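PDB 5I01: phosphoheptose isomerase from Neisseria gonorrhoeae, which probably catalyses the zinc-dependent isomerization of sedoheptulose 7-phosphate to D-glycero-D-manno-heptose 7-phosphate, the first step of bacterial heptose synthesis. Local coordinates for residues 14-19 / 168-173; 65-70 / 183-188; 96-99 / 105-108; 157-160 / 164-167. The protein carries 1 engineered substitution. All blocks are in the same frame, centred on the assembly; numbering follows the deposited sequence.

Contact 1. Residues 14-19 / 168-173; sequences FAESIR and VPHPRT
Glu16, on a turn of helix 6-27, faces Arg172 across a backbone gap of 9.8 Å between their CA atoms, Arg172 being the N-cap residue of helix 173-193. A separation of that size is bridged by long side chains, and here three of them do the work. Glu16 reaches out with its chain extended beyond CG, and its carboxylate arrives between His170 and Arg172. OE1 of Glu16 forms a long salt bridge with NH1 of Arg172, 3.5 Å apart; the carboxylate and guanidinium planes stand 74° apart, so the two groups do not pair side by side. The other oxygen, Glu16 OE2, lies in the plane of the His170 ring at its edge, 3.8 Å from CE1. The stronger partner of this carboxylate is Arg175, in the first turn of helix 173-193, which forms a second salt bridge with OE1.

The loop that presents these groups links the last strand of the parallel sheet in this SIS-type alpha/beta fold to its last helix, and it starts with an inverse gamma turn centred on Pro169. Beyond the turn, His170 has CG opposite its own N (chi1 -156°), and the ring leans forward along the loop, where its ND1 accepts the backbone N-H of Arg172 at 3.3 Å, the donor tilted 25° out of the ring plane. That bond limits rotation of the imidazole and keeps its CE1 edge turned to the glutamate. Arg172, extended from CG to NE, carries its guanidinium toward the second subunit, where NH2 makes a weak, long ion pair with Asp189 of that chain.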
loop_
_atom_site.group_PDB
_atom_site.type_symbol
_atom_site.label_atom_id
_atom_site.label_comp_id
_atom_site.label_asym_id
_atom_site.label_seq_id
_atom_site.Cartn_x
_atom_site.Cartn_y
_atom_site.Cartn_z
ATOM N N PHE A 14 15.561 -24.938 7.682
ATOM C CA PHE A 14 15.969 -24.598 9.059
ATOM C C PHE A 14 17.490 -24.682 9.268
ATOM O O PHE A 14 18.109 -23.730 9.767
ATOM C CB PHE A 14 15.282 -25.519 10.083
ATOM C CG PHE A 14 13.894 -25.090 10.463
ATOM C CD1 PHE A 14 13.696 -24.110 11.436
ATOM C CD2 PHE A 14 12.778 -25.675 9.874
ATOM C CE1 PHE A 14 12.413 -23.717 11.798
ATOM C CE2 PHE A 14 11.494 -25.285 10.231
ATOM C CZ PHE A 14 11.310 -24.306 11.198
ATOM N N ALA A 15 18.080 -25.816 8.893
ATOM C CA ALA A 15 19.524 -26.027 9.078
ATOM C C ALA A 15 20.323 -24.997 8.296
ATOM O O ALA A 15 21.243 -24.377 8.842
ATOM C CB ALA A 15 19.940 -27.442 8.689
ATOM N N GLU A 16 19.943 -24.783 7.039
ATOM C CA GLU A 16 20.580 -23.760 6.218
ATOM C C GLU A 16 20.440 -22.364 6.835
ATOM O O GLU A 16 21.411 -21.601 6.851
ATOM C CB GLU A 16 20.049 -23.777 4.779
ATOM C CG GLU A 16 20.961 -23.047 3.791
ATOM C CD GLU A 16 20.365 -22.873 2.403
ATOM O OE1 GLU A 16 19.138 -22.673 2.300
ATOM O OE2 GLU A 16 21.131 -22.906 1.411
ATOM N N SER A 17 19.251 -22.042 7.357
ATOM C CA SER A 17 18.997 -20.734 7.990
ATOM C C SER A 17 19.800 -20.543 9.277
ATOM O O SER A 17 20.313 -19.463 9.533
ATOM C CB SER A 17 17.505 -20.537 8.282
ATOM O OG SER A 17 17.234 -19.188 8.671
ATOM N N ILE A 18 19.901 -21.598 10.079
ATOM C CA ILE A 18 20.796 -21.593 11.242
ATOM C C ILE A 18 22.257 -21.362 10.809
ATOM O O ILE A 18 22.893 -20.433 11.311
ATOM C CB ILE A 18 20.642 -22.880 12.094
ATOM C CG1 ILE A 18 19.284 -22.864 12.816
ATOM C CG2 ILE A 18 21.769 -23.012 13.116
ATOM C CD1 ILE A 18 18.760 -24.240 13.178
ATOM N N ARG A 19 22.767 -22.174 9.870
ATOM C CA ARG A 19 24.151 -22.012 9.360
ATOM C C ARG A 19 24.432 -20.589 8.900
ATOM O O ARG A 19 25.474 -20.027 9.231
ATOM C CB ARG A 19 24.449 -22.954 8.182
ATOM C CG ARG A 19 24.597 -24.424 8.545
ATOM C CD ARG A 19 25.435 -25.171 7.524
ATOM N NE ARG A 19 24.955 -25.027 6.148
ATOM C CZ ARG A 19 23.903 -25.653 5.616
ATOM N NH1 ARG A 19 23.142 -26.489 6.332
ATOM N NH2 ARG A 19 23.606 -25.438 4.341
ATOM N N VAL A 168 25.226 -9.658 3.843
ATOM C CA VAL A 168 25.018 -11.024 4.268
ATOM C C VAL A 168 25.779 -11.919 3.289
ATOM O O VAL A 168 25.404 -11.994 2.119
ATOM C CB VAL A 168 23.516 -11.382 4.266
ATOM C CG1 VAL A 168 23.307 -12.842 4.649
ATOM C CG2 VAL A 168 22.756 -10.468 5.219
ATOM N N PRO A 169 26.857 -12.596 3.748
ATOM C CA PRO A 169 27.647 -13.390 2.805
ATOM C C PRO A 169 26.999 -14.755 2.563
ATOM O O PRO A 169 27.371 -15.753 3.184
ATOM C CB PRO A 169 28.996 -13.500 3.513
ATOM C CG PRO A 169 28.628 -13.566 4.957
ATOM C CD PRO A 169 27.398 -12.704 5.116
ATOM N N HIS A 170 26.002 -14.777 1.689
ATOM C CA HIS A 170 25.271 -16.004 1.381
ATOM C C HIS A 170 24.715 -15.946 -0.036
ATOM O O HIS A 170 24.355 -14.872 -0.493
ATOM C CB HIS A 170 24.149 -16.245 2.399
ATOM C CG HIS A 170 23.746 -17.681 2.498
ATOM N ND1 HIS A 170 22.788 -18.232 1.681
ATOM C CD2 HIS A 170 24.217 -18.698 3.257
ATOM C CE1 HIS A 170 22.668 -19.521 1.944
ATOM N NE2 HIS A 170 23.513 -19.826 2.908
ATOM N N PRO A 171 24.687 -17.086 -0.753
ATOM C CA PRO A 171 24.161 -17.075 -2.123
ATOM C C PRO A 171 22.631 -16.948 -2.270
ATOM O O PRO A 171 22.148 -16.270 -3.177
ATOM C CB PRO A 171 24.618 -18.435 -2.678
ATOM C CG PRO A 171 24.806 -19.295 -1.491
ATOM C CD PRO A 171 25.364 -18.365 -0.458
ATOM N N ARG A 172 21.889 -17.653 -1.429
ATOM C CA ARG A 172 20.430 -17.757 -1.555
ATOM C C ARG A 172 19.621 -16.554 -0.999
ATOM O O ARG A 172 19.721 -16.175 0.182
ATOM C CB ARG A 172 19.964 -19.077 -0.937
ATOM C CG ARG A 172 18.680 -19.617 -1.520
ATOM C CD ARG A 172 18.425 -21.039 -1.045
ATOM N NE ARG A 172 17.064 -21.501 -1.326
ATOM C CZ ARG A 172 16.621 -22.740 -1.118
ATOM N NH1 ARG A 172 17.422 -23.675 -0.621
ATOM N NH2 ARG A 172 15.361 -23.047 -1.413
ATOM N N THR A 173 18.819 -15.975 -1.890
ATOM C CA THR A 173 17.903 -14.864 -1.608
ATOM C C THR A 173 17.068 -15.011 -0.330
ATOM O O THR A 173 17.023 -14.102 0.492
ATOM C CB THR A 173 16.946 -14.706 -2.802
ATOM O OG1 THR A 173 17.721 -14.684 -4.009
ATOM C CG2 THR A 173 16.118 -13.414 -2.700
#

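Contact 2. Residues 65-70 / 183-188; sequences AAEMTG and LIHAMC. With ZN (zinc ion), chain E.
Glu67 and His185 meet through a shared zinc ion, a metal-bridged contact between helix 56-69 and helix 173-193 with few direct touches of its own. Glu67 OE2 binds the zinc at 2.0 Å and His185 NE2 at 2.2 Å, while His63 of the same chain and Gln177 of the second subunit supply the other two ligands, placing the site at a subunit interface. The carboxylate binds through a single oxygen: Glu67 OE1 stays 3.2 Å from the zinc and instead lies at the edge of the imidazole, in its plane, 3.3 Å from CD2 of His185. The Glu67 chain, extended beyond CG, carries the carboxylate out to the metal, and the two side chains cross at about a right angle. The far nitrogen, His185 ND1, is hydrogen-bonded to Glu178 of the second subunit, a second-shell interaction that fixes the ring's rotation and probably makes NE2 a stronger donor to zinc. Cys188 approaches Glu67 OE1 with SG at 4.1 Å. Elsewhere on the two helices, Ile184 and Cys188 pack on Phe64 of helix 56-69, Met68 rests against strand 81-83, and Met187 turns to helix 29-44 and strand 164-168.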
loop_
_atom_site.group_PDB
_atom_site.type_symbol
_atom_site.label_atom_id
_atom_site.label_comp_id
_atom_site.label_asym_id
_atom_site.label_seq_id
_atom_site.Cartn_x
_atom_site.Cartn_y
_atom_site.Cartn_z
ATOM N N ALA A 65 10.154 0.759 8.938
ATOM C CA ALA A 65 9.493 2.048 9.160
ATOM C C ALA A 65 8.333 1.972 10.149
ATOM O O ALA A 65 8.151 2.881 10.954
ATOM C CB ALA A 65 9.014 2.632 7.837
ATOM N N ALA A 66 7.553 0.897 10.097
ATOM C CA ALA A 66 6.443 0.698 11.040
ATOM C C ALA A 66 6.889 0.514 12.507
ATOM O O ALA A 66 6.205 0.966 13.435
ATOM C CB ALA A 66 5.574 -0.469 10.596
ATOM N N GLU A 67 8.024 -0.144 12.725
ATOM C CA GLU A 67 8.580 -0.251 14.084
ATOM C C GLU A 67 9.217 1.056 14.605
ATOM O O GLU A 67 9.329 1.244 15.806
ATOM C CB GLU A 67 9.522 -1.443 14.186
ATOM C CG GLU A 67 8.739 -2.752 14.113
ATOM C CD GLU A 67 9.580 -3.979 14.382
ATOM O OE1 GLU A 67 10.813 -3.902 14.214
ATOM O OE2 GLU A 67 8.999 -5.022 14.750
ATOM N N MET A 68 9.596 1.965 13.713
ATOM C CA MET A 68 10.040 3.307 14.121
ATOM C C MET A 68 8.859 4.216 14.481
ATOM O O MET A 68 8.924 4.941 15.458
ATOM C CB MET A 68 10.887 3.971 13.014
ATOM C CG MET A 68 12.215 3.288 12.682
ATOM S SD MET A 68 13.352 3.149 14.082
ATOM C CE MET A 68 14.912 3.662 13.352
ATOM N N THR A 69 7.790 4.188 13.694
ATOM C CA THR A 69 6.645 5.076 13.931
ATOM C C THR A 69 5.731 4.631 15.087
ATOM O O THR A 69 5.033 5.472 15.657
ATOM C CB THR A 69 5.817 5.321 12.638
ATOM O OG1 THR A 69 5.374 4.075 12.070
ATOM C CG2 THR A 69 6.670 6.071 11.619
ATOM N N GLY A 70 5.735 3.335 15.424
ATOM C CA GLY A 70 5.012 2.810 16.591
ATOM C C GLY A 70 5.857 2.831 17.853
ATOM O O GLY A 70 6.357 1.794 18.291
ATOM N N LEU A 183 18.807 -8.294 11.242
ATOM C CA LEU A 183 19.626 -7.077 11.293
ATOM C C LEU A 183 18.799 -5.832 11.638
ATOM O O LEU A 183 19.185 -5.050 12.500
ATOM C CB LEU A 183 20.388 -6.854 9.974
ATOM C CG LEU A 183 21.556 -7.797 9.675
ATOM C CD1 LEU A 183 22.112 -7.541 8.285
ATOM C CD2 LEU A 183 22.662 -7.641 10.699
ATOM N N ILE A 184 17.658 -5.676 10.976
ATOM C CA ILE A 184 16.722 -4.585 11.261
ATOM C C ILE A 184 16.282 -4.576 12.719
ATOM O O ILE A 184 16.286 -3.528 13.355
ATOM C CB ILE A 184 15.498 -4.643 10.314
ATOM C CG1 ILE A 184 15.921 -4.109 8.938
ATOM C CG2 ILE A 184 14.303 -3.865 10.870
ATOM C CD1 ILE A 184 14.944 -4.381 7.818
ATOM N N HIS A 185 15.895 -5.743 13.227
ATOM C CA HIS A 185 15.451 -5.887 14.617
ATOM C C HIS A 185 16.528 -5.512 15.614
ATOM O O HIS A 185 16.246 -4.841 16.598
ATOM C CB HIS A 185 14.942 -7.309 14.889
ATOM C CG HIS A 185 13.565 -7.555 14.364
ATOM N ND1 HIS A 185 13.108 -8.807 14.018
ATOM C CD2 HIS A 185 12.543 -6.700 14.120
ATOM C CE1 HIS A 185 11.858 -8.713 13.598
ATOM N NE2 HIS A 185 11.492 -7.444 13.648
ATOM N N ALA A 186 17.754 -5.954 15.348
ATOM C CA ALA A 186 18.907 -5.626 16.181
ATOM C C ALA A 186 19.223 -4.121 16.172
ATOM O O ALA A 186 19.612 -3.577 17.202
ATOM C CB ALA A 186 20.119 -6.429 15.732
ATOM N N MET A 187 19.048 -3.470 15.017
ATOM C CA MET A 187 19.229 -2.015 14.881
ATOM C C MET A 187 18.159 -1.222 15.652
ATOM O O MET A 187 18.492 -0.286 16.386
ATOM C CB MET A 187 19.228 -1.583 13.398
ATOM C CG MET A 187 20.513 -1.896 12.642
ATOM S SD MET A 187 20.634 -1.200 10.964
ATOM C CE MET A 187 19.372 -2.075 10.039
ATOM N N CYS A 188 16.889 -1.593 15.476
ATOM C CA CYS A 188 15.774 -0.966 16.214
ATOM C C CYS A 188 15.901 -1.089 17.728
ATOM O O CYS A 188 15.558 -0.159 18.446
ATOM C CB CYS A 188 14.425 -1.571 15.813
ATOM S SG CYS A 188 14.001 -1.307 14.088
HETATM ZN ZN ZN E . 9.397 -6.730 13.718
#

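Contact 3. Residues 96-99 / 105-108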
loop_
_atom_site.group_PDB
_atom_site.type_symbol
_atom_site.label_atom_id
_atom_site.label_comp_id
_atom_site.label_asym_id
_atom_site.label_seq_id
_atom_site.Cartn_x
_atom_site.Cartn_y
_atom_site.Cartn_z
ATOM N N ASN A 96 5.345 4.133 -14.892
ATOM C CA ASN A 96 4.703 4.370 -16.184
ATOM C C ASN A 96 5.351 5.542 -16.921
ATOM O O ASN A 96 5.739 5.400 -18.065
ATOM C CB ASN A 96 3.195 4.635 -16.006
ATOM C CG ASN A 96 2.442 4.680 -17.330
ATOM O OD1 ASN A 96 2.523 3.747 -18.129
ATOM N ND2 ASN A 96 1.699 5.759 -17.563
ATOM N N ASP A 97 5.476 6.684 -16.253
ATOM C CA ASP A 97 5.887 7.919 -16.917
ATOM C C ASP A 97 7.390 7.931 -17.182
ATOM O O ASP A 97 7.818 7.958 -18.333
ATOM C CB ASP A 97 5.446 9.160 -16.114
ATOM C CG ASP A 97 3.911 9.242 -15.920
ATOM O OD1 ASP A 97 3.174 8.401 -16.488
ATOM O OD2 ASP A 97 3.445 10.138 -15.174
ATOM N N TYR A 98 8.189 7.867 -16.126
ATOM C CA TYR A 98 9.639 7.956 -16.273
ATOM C C TYR A 98 10.297 6.594 -16.536
ATOM O O TYR A 98 11.105 6.462 -17.459
ATOM C CB TYR A 98 10.248 8.669 -15.063
ATOM C CG TYR A 98 9.722 10.078 -14.921
ATOM C CD1 TYR A 98 10.188 11.097 -15.749
ATOM C CD2 TYR A 98 8.725 10.392 -13.987
ATOM C CE1 TYR A 98 9.694 12.394 -15.642
ATOM C CE2 TYR A 98 8.223 11.687 -13.873
ATOM C CZ TYR A 98 8.711 12.685 -14.701
ATOM O OH TYR A 98 8.237 13.973 -14.599
ATOM N N GLY A 99 9.938 5.587 -15.745
ATOM C CA GLY A 99 10.552 4.263 -15.830
ATOM C C GLY A 99 10.808 3.719 -14.450
ATOM O O GLY A 99 11.000 4.480 -13.497
ATOM N N SER A 105 14.524 6.842 -6.410
ATOM C CA SER A 105 15.324 8.059 -6.571
ATOM C C SER A 105 14.506 9.363 -6.659
ATOM O O SER A 105 14.988 10.398 -6.235
ATOM C CB SER A 105 16.246 7.943 -7.792
ATOM O OG SER A 105 15.530 8.178 -8.991
ATOM N N LYS A 106 13.288 9.325 -7.201
ATOM C CA LYS A 106 12.438 10.528 -7.261
ATOM C C LYS A 106 11.834 10.903 -5.906
ATOM O O LYS A 106 11.710 12.084 -5.574
ATOM C CB LYS A 106 11.335 10.376 -8.313
ATOM C CG LYS A 106 11.848 10.459 -9.748
ATOM C CD LYS A 106 10.742 10.732 -10.749
ATOM C CE LYS A 106 10.297 12.196 -10.751
ATOM N NZ LYS A 106 11.335 13.124 -11.283
ATOM N N GLN A 107 11.453 9.899 -5.125
ATOM C CA GLN A 107 10.964 10.137 -3.765
ATOM C C GLN A 107 12.067 10.639 -2.820
ATOM O O GLN A 107 11.789 11.407 -1.892
ATOM C CB GLN A 107 10.305 8.881 -3.204
ATOM C CG GLN A 107 9.046 8.476 -3.949
ATOM C CD GLN A 107 8.421 7.235 -3.357
ATOM O OE1 GLN A 107 7.784 7.285 -2.293
ATOM N NE2 GLN A 107 8.611 6.103 -4.029
ATOM N N VAL A 108 13.306 10.208 -3.057
ATOM C CA VAL A 108 14.464 10.690 -2.287
ATOM C C VAL A 108 14.686 12.170 -2.587
ATOM O O VAL A 108 14.875 12.953 -1.665
ATOM C CB VAL A 108 15.745 9.869 -2.570
ATOM C CG1 VAL A 108 16.957 10.493 -1.895
ATOM C CG2 VAL A 108 15.581 8.428 -2.091
#
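Tyr98 and Lys106 account for all of the buried surface here, in nearly equal shares, and their encounter is a cation-pi interaction over the tyrosine ring. The ammonium nitrogen Lys106 NZ stands 4.5 Å from the centroid of the Tyr98 ring and 18° off the ring normal, thus above one face, though displaced toward the rim. The methylenes leading to it cover the same side: CD of Lys106 is 3.8 Å from CD2 of Tyr98, and CE lies equally close to CE2. The lysine chain is bent at both of its last torsions (chi3 77°, chi4 68°), and this double bend holds CD and CE above the CD2-CE2 side of the ring and swings NZ in over the face.

The pair bridges the loop between helix 88-97 and helix 105-111 of the SIS fold. Gly99, just past the first helix, has a positive phi and backbone angles that favour glycine, since a side chain would press on the preceding carbonyl oxygen. The loop then leads to helix 105-111, from whose first turn Lys106 reaches back. Its charge has a stronger partner elsewhere, for NZ also forms a salt bridge with Glu78 of the third subunit, and Lys106 packs on Thr69 of that chain. The tyrosine thus lies beside a lysine that is also engaged by another subunit, while Asn96 and Asp97, predicted to bind substrate, occupy the last turn of the preceding helix.

Contact 4. Residues 157-160 / 164-167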
loop_
_atom_site.group_PDB
_atom_site.type_symbol
_atom_site.label_atom_id
_atom_site.label_comp_id
_atom_site.label_asym_id
_atom_site.label_seq_id
_atom_site.Cartn_x
_atom_site.Cartn_y
_atom_site.Cartn_z
ATOM N N ALA A 157 30.221 -1.593 -4.020
ATOM C CA ALA A 157 31.252 -0.830 -4.747
ATOM C C ALA A 157 31.047 0.689 -4.684
ATOM O O ALA A 157 32.013 1.436 -4.677
ATOM C CB ALA A 157 31.329 -1.284 -6.207
ATOM N N MET A 158 29.792 1.119 -4.600
ATOM C CA MET A 158 29.385 2.523 -4.742
ATOM C C MET A 158 29.476 3.377 -3.466
ATOM O O MET A 158 29.371 4.595 -3.553
ATOM C CB MET A 158 27.937 2.533 -5.262
ATOM C CG MET A 158 27.459 3.766 -6.016
ATOM S SD MET A 158 25.688 3.723 -6.444
ATOM C CE MET A 158 25.336 1.972 -6.522
ATOM N N LEU A 159 29.689 2.771 -2.301
ATOM C CA LEU A 159 29.571 3.497 -1.013
ATOM C C LEU A 159 30.769 4.394 -0.623
ATOM O O LEU A 159 31.926 4.016 -0.791
ATOM C CB LEU A 159 29.322 2.507 0.132
ATOM C CG LEU A 159 28.170 1.497 0.007
ATOM C CD1 LEU A 159 28.008 0.745 1.318
ATOM C CD2 LEU A 159 26.857 2.154 -0.398
ATOM N N LYS A 160 30.472 5.567 -0.067
ATOM C CA LYS A 160 31.492 6.432 0.537
ATOM C C LYS A 160 31.964 5.883 1.896
ATOM O O LYS A 160 31.332 4.996 2.471
ATOM C CB LYS A 160 30.942 7.848 0.759
ATOM C CG LYS A 160 30.412 8.575 -0.469
ATOM C CD LYS A 160 30.065 10.010 -0.085
ATOM C CE LYS A 160 29.317 10.783 -1.169
ATOM N NZ LYS A 160 29.927 10.662 -2.525
ATOM N N VAL A 164 27.555 2.731 5.560
ATOM C CA VAL A 164 27.730 1.454 6.270
ATOM C C VAL A 164 27.159 0.313 5.430
ATOM O O VAL A 164 25.994 0.345 5.050
ATOM C CB VAL A 164 27.046 1.470 7.660
ATOM C CG1 VAL A 164 27.206 0.127 8.368
ATOM C CG2 VAL A 164 27.616 2.585 8.522
ATOM N N LEU A 165 27.987 -0.688 5.147
ATOM C CA LEU A 165 27.581 -1.839 4.349
ATOM C C LEU A 165 27.288 -2.970 5.294
ATOM O O LEU A 165 28.151 -3.341 6.082
ATOM C CB LEU A 165 28.690 -2.267 3.380
ATOM C CG LEU A 165 28.430 -3.520 2.527
ATOM C CD1 LEU A 165 27.222 -3.342 1.623
ATOM C CD2 LEU A 165 29.662 -3.871 1.714
ATOM N N LEU A 166 26.074 -3.506 5.202
ATOM C CA LEU A 166 25.670 -4.705 5.916
ATOM C C LEU A 166 25.440 -5.799 4.864
ATOM O O LEU A 166 24.326 -5.996 4.356
ATOM C CB LEU A 166 24.415 -4.438 6.771
ATOM C CG LEU A 166 24.489 -3.311 7.816
ATOM C CD1 LEU A 166 23.175 -3.090 8.542
ATOM C CD2 LEU A 166 25.559 -3.599 8.844
ATOM N N ASN A 167 26.513 -6.498 4.516
ATOM C CA ASN A 167 26.418 -7.575 3.548
ATOM C C ASN A 167 26.257 -8.919 4.249
ATOM O O ASN A 167 27.046 -9.265 5.125
ATOM C CB ASN A 167 27.635 -7.610 2.623
ATOM C CG ASN A 167 27.465 -8.609 1.510
ATOM O OD1 ASN A 167 26.635 -8.427 0.613
ATOM N ND2 ASN A 167 28.196 -9.700 1.592
#
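Leu159 meets Leu165 in a small apolar contact, made almost wholly by one methyl group. CD1 of Leu159 lies 3.7 Å from CB of Leu165 and 4.0 Å from its CA, so the methyl lands at the base of the partner side chain instead of on its branch. The branch is touched more loosely, CD1 of Leu159 and CD1 of Leu165 being 4.2 Å apart. The side chains cross at about a right angle. Leu165 has CG turned opposite its backbone N (chi1 177°), which sends the isopropyl end past the incoming methyl, so that CB meets it. In Leu159, CG is instead opposite the carbonyl carbon (chi1 -52°), and the extended second torsion carries CD1 outward to the strand.

Contact with the backbone comes next. Leu159 CD1 also reaches the peptide between Val164 and Leu165, 4.2 Å from C of Val164, whose own side chain points away from Leu159 and packs on helix 29-44 across the sheet.

Polar interactions belong to the flanks. Lys160 N is held by the carboxylate of Asp163 in the turn between the segments, and both side-chain polar atoms of Asn167 are satisfied, by Thr148 and by the carbonyl of Arg150.

The whole forms the return half of a beta-alpha-beta unit, in which strand 143-149 leads through helix 153-158 to 164-168, an edge strand of this chain's sheet. That strand pairs in parallel with strand 143-149; Leu165 packs against Ala146 and Thr148 on it, Met158 leans on helix 128-139, and on the other face Leu166 meets helices 29-44 and 173-193.

From the N terminus, helix 6-27 opens contact 1, whose long loop closes only at 168-173, in the turn into the last helix. Helix 56-69 then opens contact 2, closed by 183-188 farther along that helix; because 168-173 falls within this second loop, contacts 1 and 2 cross. Both also involve the second subunit. Contacts 3 and 4 are short-range closures lying one after the other within both long loops: the first joins two successive helices, the second returns a helix to the edge strand. Contact 4 runs directly into contact 1 at residue 168, and its Leu166 packs on Leu183 and Met187 of contact 2, while contact 3 stands apart from the others.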